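Local coordinates for protein tryptophan synthase alpha chain (Campylobacter jejuni, PDB 3THA) that probably cleaves indoleglycerol phosphate to indole and glyceraldehyde 3-phosphate by a retro-aldol reaction, serving the last step of tryptophan biosynthesis, at residues B[155-158]-B[159-163]; B[171-174]-B[175-178]; B[93-96]-B[97-101]. All coordinates share one frame; numbering follows the deposited sequence.

Contact 1 of 3, residues B[155-158]-B[159-163]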
ATOM      1  N   GLU B 155       6.351 -25.380   3.992  1.00 62.78           N
ATOM      2  CA  GLU B 155       5.159 -26.039   3.453  1.00 62.21           C
ATOM      3  C   GLU B 155       4.195 -25.069   2.738  1.00 61.38           C
ATOM      4  O   GLU B 155       3.511 -25.441   1.786  1.00 61.93           O
ATOM      5  CB  GLU B 155       4.448 -26.830   4.547  1.00 62.16           C
ATOM      6  CG  GLU B 155       3.643 -25.989   5.561  1.00 62.75           C
ATOM      7  CD  GLU B 155       4.481 -25.434   6.726  1.00 65.75           C
ATOM      8  OE1 GLU B 155       5.741 -25.657   6.747  1.00 64.82           O
ATOM      9  OE2 GLU B 155       3.861 -24.775   7.619  1.00 63.17           O
ATOM     10  N   ARG B 156       4.140 -23.826   3.180  1.00 61.01           N
ATOM     11  CA  ARG B 156       3.285 -22.855   2.522  1.00 60.88           C
ATOM     12  C   ARG B 156       3.912 -22.467   1.159  1.00 60.57           C
ATOM     13  O   ARG B 156       3.215 -22.175   0.190  1.00 58.96           O
ATOM     14  CB  ARG B 156       3.041 -21.654   3.467  1.00 61.16           C
ATOM     15  CG  ARG B 156       2.312 -20.451   2.836  1.00 62.92           C
ATOM     16  CD  ARG B 156       0.795 -20.563   2.915  1.00 64.54           C
ATOM     17  NE  ARG B 156       0.128 -19.382   2.362  1.00 63.60           N
ATOM     18  CZ  ARG B 156      -1.081 -19.384   1.783  1.00 63.58           C
ATOM     19  NH1 ARG B 156      -1.789 -20.520   1.669  1.00 60.75           N
ATOM     20  NH2 ARG B 156      -1.589 -18.238   1.314  1.00 59.35           N
ATOM     21  N   VAL B 157       5.235 -22.532   1.076  1.00 62.23           N
ATOM     22  CA  VAL B 157       5.936 -22.199  -0.165  1.00 62.89           C
ATOM     23  C   VAL B 157       5.722 -23.310  -1.204  1.00 63.55           C
ATOM     24  O   VAL B 157       5.399 -23.038  -2.362  1.00 63.68           O
ATOM     25  CB  VAL B 157       7.469 -21.965   0.091  1.00 64.00           C
ATOM     26  CG1 VAL B 157       8.256 -21.869  -1.212  1.00 62.43           C
ATOM     27  CG2 VAL B 157       7.693 -20.742   0.970  1.00 62.98           C
ATOM     28  N   LYS B 158       5.930 -24.552  -0.789  1.00 64.57           N
ATOM     29  CA  LYS B 158       5.671 -25.716  -1.645  1.00 65.38           C
ATOM     30  C   LYS B 158       4.249 -25.612  -2.236  1.00 63.96           C
ATOM     31  O   LYS B 158       4.054 -25.709  -3.449  1.00 64.12           O
ATOM     32  CB  LYS B 158       5.906 -27.013  -0.858  1.00 65.95           C
ATOM     33  CG  LYS B 158       5.458 -28.306  -1.531  1.00 70.42           C
ATOM     34  CD  LYS B 158       6.231 -29.530  -0.976  1.00 74.27           C
ATOM     35  CE  LYS B 158       5.614 -30.885  -1.392  1.00 79.99           C
ATOM     36  NZ  LYS B 158       5.850 -31.287  -2.831  1.00 80.56           N
ATOM     37  N   LYS B 159       3.270 -25.370  -1.381  1.00 62.75           N
ATOM     38  CA  LYS B 159       1.906 -25.189  -1.828  1.00 62.18           C
ATOM     39  C   LYS B 159       1.666 -23.963  -2.763  1.00 60.48           C
ATOM     40  O   LYS B 159       0.903 -24.059  -3.733  1.00 60.57           O
ATOM     41  CB  LYS B 159       0.985 -25.177  -0.608  1.00 62.37           C
ATOM     42  CG  LYS B 159      -0.380 -24.646  -0.865  1.00 63.55           C
ATOM     43  CD  LYS B 159      -1.162 -24.405   0.437  1.00 67.49           C
ATOM     44  CE  LYS B 159      -2.376 -23.477   0.170  1.00 66.98           C
ATOM     45  NZ  LYS B 159      -3.336 -24.069  -0.836  1.00 68.57           N
ATOM     46  N   LEU B 160       2.312 -22.825  -2.511  1.00 59.06           N
ATOM     47  CA  LEU B 160       2.098 -21.661  -3.381  1.00 57.20           C
ATOM     48  C   LEU B 160       2.763 -21.815  -4.745  1.00 56.72           C
ATOM     49  O   LEU B 160       2.227 -21.330  -5.761  1.00 55.12           O
ATOM     50  CB  LEU B 160       2.561 -20.380  -2.705  1.00 56.84           C
ATOM     51  CG  LEU B 160       1.614 -19.880  -1.608  1.00 59.17           C
ATOM     52  CD1 LEU B 160       2.380 -19.015  -0.604  1.00 61.16           C
ATOM     53  CD2 LEU B 160       0.424 -19.096  -2.184  1.00 59.46           C
ATOM     54  N   VAL B 161       3.910 -22.488  -4.790  1.00 56.46           N
ATOM     55  CA  VAL B 161       4.690 -22.463  -6.022  1.00 57.52           C
ATOM     56  C   VAL B 161       4.567 -23.692  -6.901  1.00 59.76           C
ATOM     57  O   VAL B 161       4.764 -23.615  -8.100  1.00 60.30           O
ATOM     58  CB  VAL B 161       6.181 -22.113  -5.798  1.00 57.46           C
ATOM     59  CG1 VAL B 161       6.300 -20.815  -5.027  1.00 55.58           C
ATOM     60  CG2 VAL B 161       6.911 -23.230  -5.098  1.00 58.41           C
ATOM     61  N   LYS B 162       4.226 -24.829  -6.323  1.00 62.12           N
ATOM     62  CA  LYS B 162       4.215 -26.076  -7.099  1.00 64.40           C
ATOM     63  C   LYS B 162       3.420 -25.910  -8.394  1.00 64.52           C
ATOM     64  O   LYS B 162       3.800 -26.469  -9.427  1.00 65.78           O
ATOM     65  CB  LYS B 162       3.651 -27.227  -6.266  1.00 64.66           C
ATOM     66  CG  LYS B 162       3.842 -28.604  -6.853  1.00 66.33           C
ATOM     67  CD  LYS B 162       2.935 -29.640  -6.158  1.00 65.13           C
ATOM     68  CE  LYS B 162       2.954 -30.989  -6.896  1.00 64.42           C
ATOM     69  NZ  LYS B 162       3.838 -31.944  -6.203  1.00 65.53           N
ATOM     70  N   HIS B 163       2.347 -25.122  -8.324  1.00 64.17           N
ATOM     71  CA  HIS B 163       1.419 -24.939  -9.443  1.00 65.29           C
ATOM     72  C   HIS B 163       1.348 -23.507  -9.982  1.00 64.07           C
ATOM     73  O   HIS B 163       0.364 -23.157 -10.639  1.00 64.51           O
ATOM     74  CB  HIS B 163       0.009 -25.384  -9.031  1.00 65.99           C
ATOM     75  CG  HIS B 163      -0.106 -26.858  -8.756  1.00 70.11           C
ATOM     76  ND1 HIS B 163       0.474 -27.820  -9.563  1.00 74.58           N
ATOM     77  CD2 HIS B 163      -0.750 -27.534  -7.773  1.00 73.00           C
ATOM     78  CE1 HIS B 163       0.209 -29.022  -9.076  1.00 76.25           C
ATOM     79  NE2 HIS B 163      -0.537 -28.879  -7.992  1.00 76.04           N
TER
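The guanidinium of R156 has L160 CD2 over one of its faces, 4.1 Å above the plane and displaced toward the rim, while K159 comes in obliquely and brings its CE to 3.4 Å from R156 NH1. The other methyl of L160 works further back along the same arm: CD1 rests 3.7 Å from R156 CG. CG of R156 stands anti to the backbone N (chi1 172°), and the bend at chi2 (87°) then lays the chain across the leucine one turn on. Beyond the contact, NH1 forms a salt bridge with E128, which probably offsets the arginine's own charge and makes the nearness of K159 easier to bear. A second flat group, the H163 ring, carries K162 CD over one face, again toward its rim.

Underneath runs the i to i+4 bonding of helix 154-161, the helix of the crossover between strands 143-148 and 168-171 in a TIM barrel. K159 N bonds to E155 O, L160 N to R156 O and V161 N to V157 O (2.9 Å); K162 N bonds to K158 O in the same pattern.

On the buried side V161 CG2 lies 3.1 Å from V157 O and 4.3 Å from V157 CG1, and V157 goes on to pack against I194 of helix 180-195. The solvent side has K158 and K162 lying side by side and pointing the same way, their two NZ atoms 4.0 Å apart, a like-charge pair that should be mildly unfavourable.

Contact 2 of 3, residues B[171-174]-B[175-178]; sequences LASI and GITG
I174 and G175 share most of the buried surface here, and the isoleucine makes its contact by curling back over the peptide that follows it. Its CG1 sits between the backbone N and the carbonyl carbon (chi1 40°), and a second bend at chi2 (77°) brings CD1 over the next residue. CD1 ends 3.3 Å from G175 N and 3.8 Å from G175 CA. The methyl therefore presses on the glycine backbone itself, where there is no side chain to stand in its way. Across the subunit boundary, I174 also packs on D63 of the second subunit.

S173 is the third member and reaches over this bend to I176. Its OG lies 3.3 Å from I176 CD1, and its CB is 3.6 Å from the same methyl and 3.7 Å from I176 CG1, so the tip of the isoleucine runs up against the serine CB-OG bond. This is van der Waals contact. The polar grip on the bend comes from helix 180-195, where E183 OE2 accepts a hydrogen bond from I176 N. V150, on the loop after strand 143-148, touches both S173 and I176, and I176 also packs on D70 of the second subunit. Farther on, the chain turns at G178 with a positive phi (77°), a conformation that glycine adopts readily.

All of this belongs to the loop between strand 168-171 and helix 180-195, the sixth beta-alpha loop of the TIM barrel, which in related tryptophan synthase alpha subunits is the mobile loop that closes over the active site.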
ATOM      1  N   LEU B 171       9.940 -11.518  -2.036  1.00 62.81           N
ATOM      2  CA  LEU B 171      10.190 -10.298  -1.295  1.00 64.84           C
ATOM      3  C   LEU B 171      11.461 -10.488  -0.502  1.00 68.28           C
ATOM      4  O   LEU B 171      11.850 -11.613  -0.178  1.00 69.19           O
ATOM      5  CB  LEU B 171       9.019  -9.939  -0.381  1.00 64.15           C
ATOM      6  CG  LEU B 171       7.701  -9.811  -1.141  1.00 62.91           C
ATOM      7  CD1 LEU B 171       6.549  -9.581  -0.215  1.00 63.53           C
ATOM      8  CD2 LEU B 171       7.777  -8.703  -2.141  1.00 62.92           C
ATOM      9  N   ALA B 172      12.141  -9.385  -0.242  1.00 70.34           N
ATOM     10  CA  ALA B 172      13.349  -9.418   0.517  1.00 73.93           C
ATOM     11  C   ALA B 172      12.954  -8.857   1.871  1.00 76.41           C
ATOM     12  O   ALA B 172      11.944  -8.148   1.986  1.00 75.70           O
ATOM     13  CB  ALA B 172      14.397  -8.575  -0.162  1.00 75.02           C
ATOM     14  N   SER B 173      13.689  -9.236   2.903  1.00 80.15           N
ATOM     15  CA  SER B 173      13.389  -8.787   4.242  1.00 83.34           C
ATOM     16  C   SER B 173      14.403  -7.754   4.612  1.00 86.86           C
ATOM     17  O   SER B 173      15.504  -7.716   4.041  1.00 88.80           O
ATOM     18  CB  SER B 173      13.513  -9.923   5.231  1.00 83.98           C
ATOM     19  OG  SER B 173      12.659 -10.970   4.862  1.00 84.29           O
ATOM     20  N   ILE B 174      14.050  -6.909   5.571  1.00 88.94           N
ATOM     21  CA  ILE B 174      15.007  -5.936   6.074  1.00 92.01           C
ATOM     22  C   ILE B 174      15.230  -6.173   7.548  1.00 94.38           C
ATOM     23  O   ILE B 174      16.189  -5.651   8.111  1.00 97.24           O
ATOM     24  CB  ILE B 174      14.552  -4.475   5.837  1.00 91.76           C
ATOM     25  CG1 ILE B 174      13.041  -4.320   6.078  1.00 90.48           C
ATOM     26  CG2 ILE B 174      14.910  -4.043   4.432  1.00 91.69           C
ATOM     27  CD1 ILE B 174      12.586  -4.280   7.566  1.00 91.11           C
ATOM     28  N   GLY B 175      14.352  -6.964   8.163  1.00 93.80           N
ATOM     29  CA  GLY B 175      14.267  -6.971   9.623  1.00 96.90           C
ATOM     30  C   GLY B 175      14.257  -8.286  10.378  1.00 97.61           C
ATOM     31  O   GLY B 175      13.905  -8.320  11.564  1.00 98.62           O
ATOM     32  N   ILE B 176      14.633  -9.373   9.712  1.00 97.22           N
ATOM     33  CA  ILE B 176      14.782 -10.649  10.421  1.00 98.60           C
ATOM     34  C   ILE B 176      16.043 -10.541  11.288  1.00102.31           C
ATOM     35  O   ILE B 176      16.117 -11.125  12.374  1.00103.62           O
ATOM     36  CB  ILE B 176      14.752 -11.898   9.481  1.00 96.71           C
ATOM     37  CG1 ILE B 176      13.616 -11.779   8.471  1.00 92.82           C
ATOM     38  CG2 ILE B 176      14.550 -13.191  10.287  1.00 97.39           C
ATOM     39  CD1 ILE B 176      13.661 -12.814   7.387  1.00 91.82           C
ATOM     40  N   THR B 177      17.004  -9.743  10.817  1.00104.14           N
ATOM     41  CA  THR B 177      18.053  -9.214  11.693  1.00108.09           C
ATOM     42  C   THR B 177      18.238  -7.696  11.539  1.00109.43           C
ATOM     43  O   THR B 177      18.659  -7.015  12.483  1.00112.49           O
ATOM     44  CB  THR B 177      19.403  -9.961  11.558  1.00109.58           C
ATOM     45  OG1 THR B 177      19.445 -10.689  10.326  1.00107.66           O
ATOM     46  CG2 THR B 177      19.576 -10.924  12.698  1.00111.34           C
ATOM     47  N   GLY B 178      17.905  -7.168  10.369  1.00107.30           N
ATOM     48  CA  GLY B 178      18.208  -5.766  10.085  1.00109.25           C
ATOM     49  C   GLY B 178      19.674  -5.516   9.732  1.00111.95           C
ATOM     50  O   GLY B 178      19.992  -4.495   9.098  1.00112.23           O
TER

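Contact 3 of 3, residues B[93-96]-B[97-101]; sequences FMVY and YNLIF
Strand 90-94, the third of the TIM barrel, leads through V95 and Y96 into helix 97-103 here, and these two junction residues touch the first turn of the helix. V95 points its side chain toward that turn and splits its two methyls between two residues. CG1 meets L99 CD1 at 3.9 Å, and CG2 meets I100 CD1 at 3.7 Å and I100 CG1 at 3.8 Å. Both meetings are crossings at about a right angle. With its CG anti to the backbone N (chi1 -165°), L99 extends back toward the strand, whereas I100 sends CG1 out anti to its carbonyl carbon.

Y96 contributes chiefly its carbonyl. Its O receives the amide of L99 at 3.2 Å, a bent bond (143° at the hydrogen) whose donor stands 49° out of the carbonyl plane, well off the lone pairs. From the next carbonyl the i to i+4 pattern holds, F101 N bonding to Y97 O at 2.8 Å. The N98 side-chain amide lies against the Y96 side chain at its root, OD1 3.7 Å from Y96 CB. Its ND2 is held from outside, hydrogen-bonded to the backbone O of E124 in the second subunit, so this side chain faces the dimer contact.

The apolar cluster is extended by F108 of helix 105-114, which touches both L99 and I100, and by V49, which meets V95; just past the strand, V95 is still joined to I121 of strand 117-121 by a backbone bond. V95 thus lies at the C-terminal mouth of the barrel, about 9 Å side chain to side chain from E46, one of two predicted proton acceptors, as expected of a beta-alpha junction on the catalytic face of a TIM barrel.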
ATOM      1  N   PHE B  93       0.954  -5.924 -15.370  1.00 51.15           N
ATOM      2  CA  PHE B  93       0.200  -5.071 -14.481  1.00 49.97           C
ATOM      3  C   PHE B  93       0.540  -5.345 -13.036  1.00 50.01           C
ATOM      4  O   PHE B  93       0.697  -6.486 -12.618  1.00 51.23           O
ATOM      5  CB  PHE B  93      -1.291  -5.244 -14.670  1.00 49.97           C
ATOM      6  CG  PHE B  93      -1.863  -4.395 -15.744  1.00 49.99           C
ATOM      7  CD1 PHE B  93      -1.448  -3.077 -15.907  1.00 50.12           C
ATOM      8  CD2 PHE B  93      -2.831  -4.900 -16.584  1.00 54.23           C
ATOM      9  CE1 PHE B  93      -1.980  -2.277 -16.905  1.00 49.96           C
ATOM     10  CE2 PHE B  93      -3.369  -4.111 -17.616  1.00 55.04           C
ATOM     11  CZ  PHE B  93      -2.952  -2.805 -17.762  1.00 54.57           C
HETATM   12  N   MSE B  94       0.663  -4.284 -12.266  1.00 49.75           N
HETATM   13  CA  MSE B  94       0.629  -4.385 -10.834  1.00 49.70           C
HETATM   14  C   MSE B  94      -0.435  -3.378 -10.435  1.00 49.35           C
HETATM   15  O   MSE B  94      -0.233  -2.199 -10.551  1.00 50.25           O
HETATM   16  CB  MSE B  94       1.996  -4.084 -10.249  1.00 50.34           C
HETATM   17  CG  MSE B  94       2.064  -3.947  -8.774  1.00 53.85           C
HETATM   18 SE   MSE B  94       3.902  -4.421  -8.315  0.65 66.17          SE
HETATM   19  CE  MSE B  94       3.949  -3.893  -6.505  1.00 54.18           C
ATOM     20  N   VAL B  95      -1.596  -3.874 -10.033  1.00 48.82           N
ATOM     21  CA  VAL B  95      -2.717  -3.057  -9.601  1.00 48.58           C
ATOM     22  C   VAL B  95      -3.330  -3.682  -8.355  1.00 48.13           C
ATOM     23  O   VAL B  95      -3.196  -4.860  -8.119  1.00 47.91           O
ATOM     24  CB  VAL B  95      -3.849  -3.014 -10.703  1.00 48.75           C
ATOM     25  CG1 VAL B  95      -3.400  -2.244 -11.921  1.00 48.92           C
ATOM     26  CG2 VAL B  95      -4.267  -4.399 -11.106  1.00 47.71           C
ATOM     27  N   TYR B  96      -4.026  -2.883  -7.574  1.00 48.58           N
ATOM     28  CA  TYR B  96      -4.845  -3.424  -6.524  1.00 50.20           C
ATOM     29  C   TYR B  96      -6.098  -3.985  -7.115  1.00 50.52           C
ATOM     30  O   TYR B  96      -6.499  -3.589  -8.219  1.00 50.71           O
ATOM     31  CB  TYR B  96      -5.220  -2.344  -5.589  1.00 51.23           C
ATOM     32  CG  TYR B  96      -4.088  -1.902  -4.736  1.00 54.77           C
ATOM     33  CD1 TYR B  96      -3.724  -2.647  -3.650  1.00 55.17           C
ATOM     34  CD2 TYR B  96      -3.378  -0.732  -5.014  1.00 58.56           C
ATOM     35  CE1 TYR B  96      -2.735  -2.254  -2.831  1.00 58.95           C
ATOM     36  CE2 TYR B  96      -2.350  -0.329  -4.182  1.00 61.98           C
ATOM     37  CZ  TYR B  96      -2.049  -1.109  -3.076  1.00 61.66           C
ATOM     38  OH  TYR B  96      -1.053  -0.790  -2.177  1.00 65.60           O
ATOM     39  N   TYR B  97      -6.671  -4.938  -6.399  1.00 51.16           N
ATOM     40  CA  TYR B  97      -7.848  -5.668  -6.825  1.00 52.98           C
ATOM     41  C   TYR B  97      -9.064  -4.775  -7.051  1.00 54.37           C
ATOM     42  O   TYR B  97      -9.919  -5.099  -7.883  1.00 55.79           O
ATOM     43  CB  TYR B  97      -8.179  -6.768  -5.818  1.00 52.35           C
ATOM     44  CG  TYR B  97      -9.155  -7.808  -6.341  1.00 55.80           C
ATOM     45  CD1 TYR B  97      -8.724  -8.856  -7.146  1.00 56.60           C
ATOM     46  CD2 TYR B  97     -10.504  -7.758  -6.003  1.00 59.95           C
ATOM     47  CE1 TYR B  97      -9.611  -9.820  -7.618  1.00 58.76           C
ATOM     48  CE2 TYR B  97     -11.389  -8.718  -6.449  1.00 62.56           C
ATOM     49  CZ  TYR B  97     -10.939  -9.741  -7.272  1.00 62.56           C
ATOM     50  OH  TYR B  97     -11.825 -10.700  -7.725  1.00 65.29           O
ATOM     51  N   ASN B  98      -9.137  -3.655  -6.330  1.00 55.48           N
ATOM     52  CA  ASN B  98     -10.261  -2.754  -6.449  1.00 56.83           C
ATOM     53  C   ASN B  98     -10.416  -2.234  -7.878  1.00 57.81           C
ATOM     54  O   ASN B  98     -11.527  -2.000  -8.334  1.00 60.07           O
ATOM     55  CB  ASN B  98     -10.180  -1.604  -5.448  1.00 57.13           C
ATOM     56  CG  ASN B  98      -8.898  -0.739  -5.597  1.00 55.65           C
ATOM     57  OD1 ASN B  98      -8.300  -0.605  -6.673  1.00 54.08           O
ATOM     58  ND2 ASN B  98      -8.489  -0.149  -4.501  1.00 54.95           N
ATOM     59  N   LEU B  99      -9.304  -2.033  -8.576  1.00 57.12           N
ATOM     60  CA  LEU B  99      -9.348  -1.589  -9.934  1.00 57.07           C
ATOM     61  C   LEU B  99     -10.003  -2.688 -10.796  1.00 57.96           C
ATOM     62  O   LEU B  99     -10.824  -2.404 -11.693  1.00 59.03           O
ATOM     63  CB  LEU B  99      -7.933  -1.308 -10.417  1.00 56.18           C
ATOM     64  CG  LEU B  99      -7.855  -0.494 -11.711  1.00 56.88           C
ATOM     65  CD1 LEU B  99      -6.518   0.175 -11.833  1.00 59.64           C
ATOM     66  CD2 LEU B  99      -8.065  -1.334 -12.899  1.00 57.28           C
ATOM     67  N   ILE B 100      -9.624  -3.937 -10.521  1.00 57.51           N
ATOM     68  CA  ILE B 100     -10.031  -5.087 -11.318  1.00 57.23           C
ATOM     69  C   ILE B 100     -11.509  -5.351 -11.086  1.00 58.79           C
ATOM     70  O   ILE B 100     -12.300  -5.323 -12.029  1.00 60.26           O
ATOM     71  CB  ILE B 100      -9.135  -6.328 -11.031  1.00 56.71           C
ATOM     72  CG1 ILE B 100      -7.658  -6.008 -11.381  1.00 55.39           C
ATOM     73  CG2 ILE B 100      -9.648  -7.589 -11.762  1.00 55.82           C
ATOM     74  CD1 ILE B 100      -6.707  -7.221 -11.396  1.00 52.58           C
ATOM     75  N   PHE B 101     -11.881  -5.568  -9.833  1.00 58.38           N
ATOM     76  CA  PHE B 101     -13.277  -5.636  -9.435  1.00 59.76           C
ATOM     77  C   PHE B 101     -14.257  -4.655 -10.097  1.00 60.52           C
ATOM     78  O   PHE B 101     -15.345  -5.048 -10.520  1.00 61.52           O
ATOM     79  CB  PHE B 101     -13.375  -5.474  -7.929  1.00 60.83           C
ATOM     80  CG  PHE B 101     -14.718  -5.805  -7.374  1.00 62.69           C
ATOM     81  CD1 PHE B 101     -15.715  -4.822  -7.301  1.00 64.90           C
ATOM     82  CD2 PHE B 101     -14.989  -7.098  -6.928  1.00 64.53           C
ATOM     83  CE1 PHE B 101     -16.977  -5.127  -6.798  1.00 68.97           C
ATOM     84  CE2 PHE B 101     -16.232  -7.427  -6.399  1.00 67.69           C
ATOM     85  CZ  PHE B 101     -17.244  -6.435  -6.335  1.00 68.40           C
TER

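All three contacts belong to one eight-stranded barrel and follow in series along the chain, contact 3 first, then contact 1, then contact 2. None touches another: nearest atoms are about 8 Å apart between contacts 2 and 3, about 10 Å between 1 and 2, and about 15 Å between 1 and 3. Contact 3 is the one close to the predicted catalytic machinery; contacts 1 and 2 lie away from E46 and D57, both centred about 20 Å from the centre of the chain. Strand 168-171 separates the helix of contact 1 from the loop of contact 2. Contacts 2 and 3 both meet the second subunit, whereas contact 1 does not.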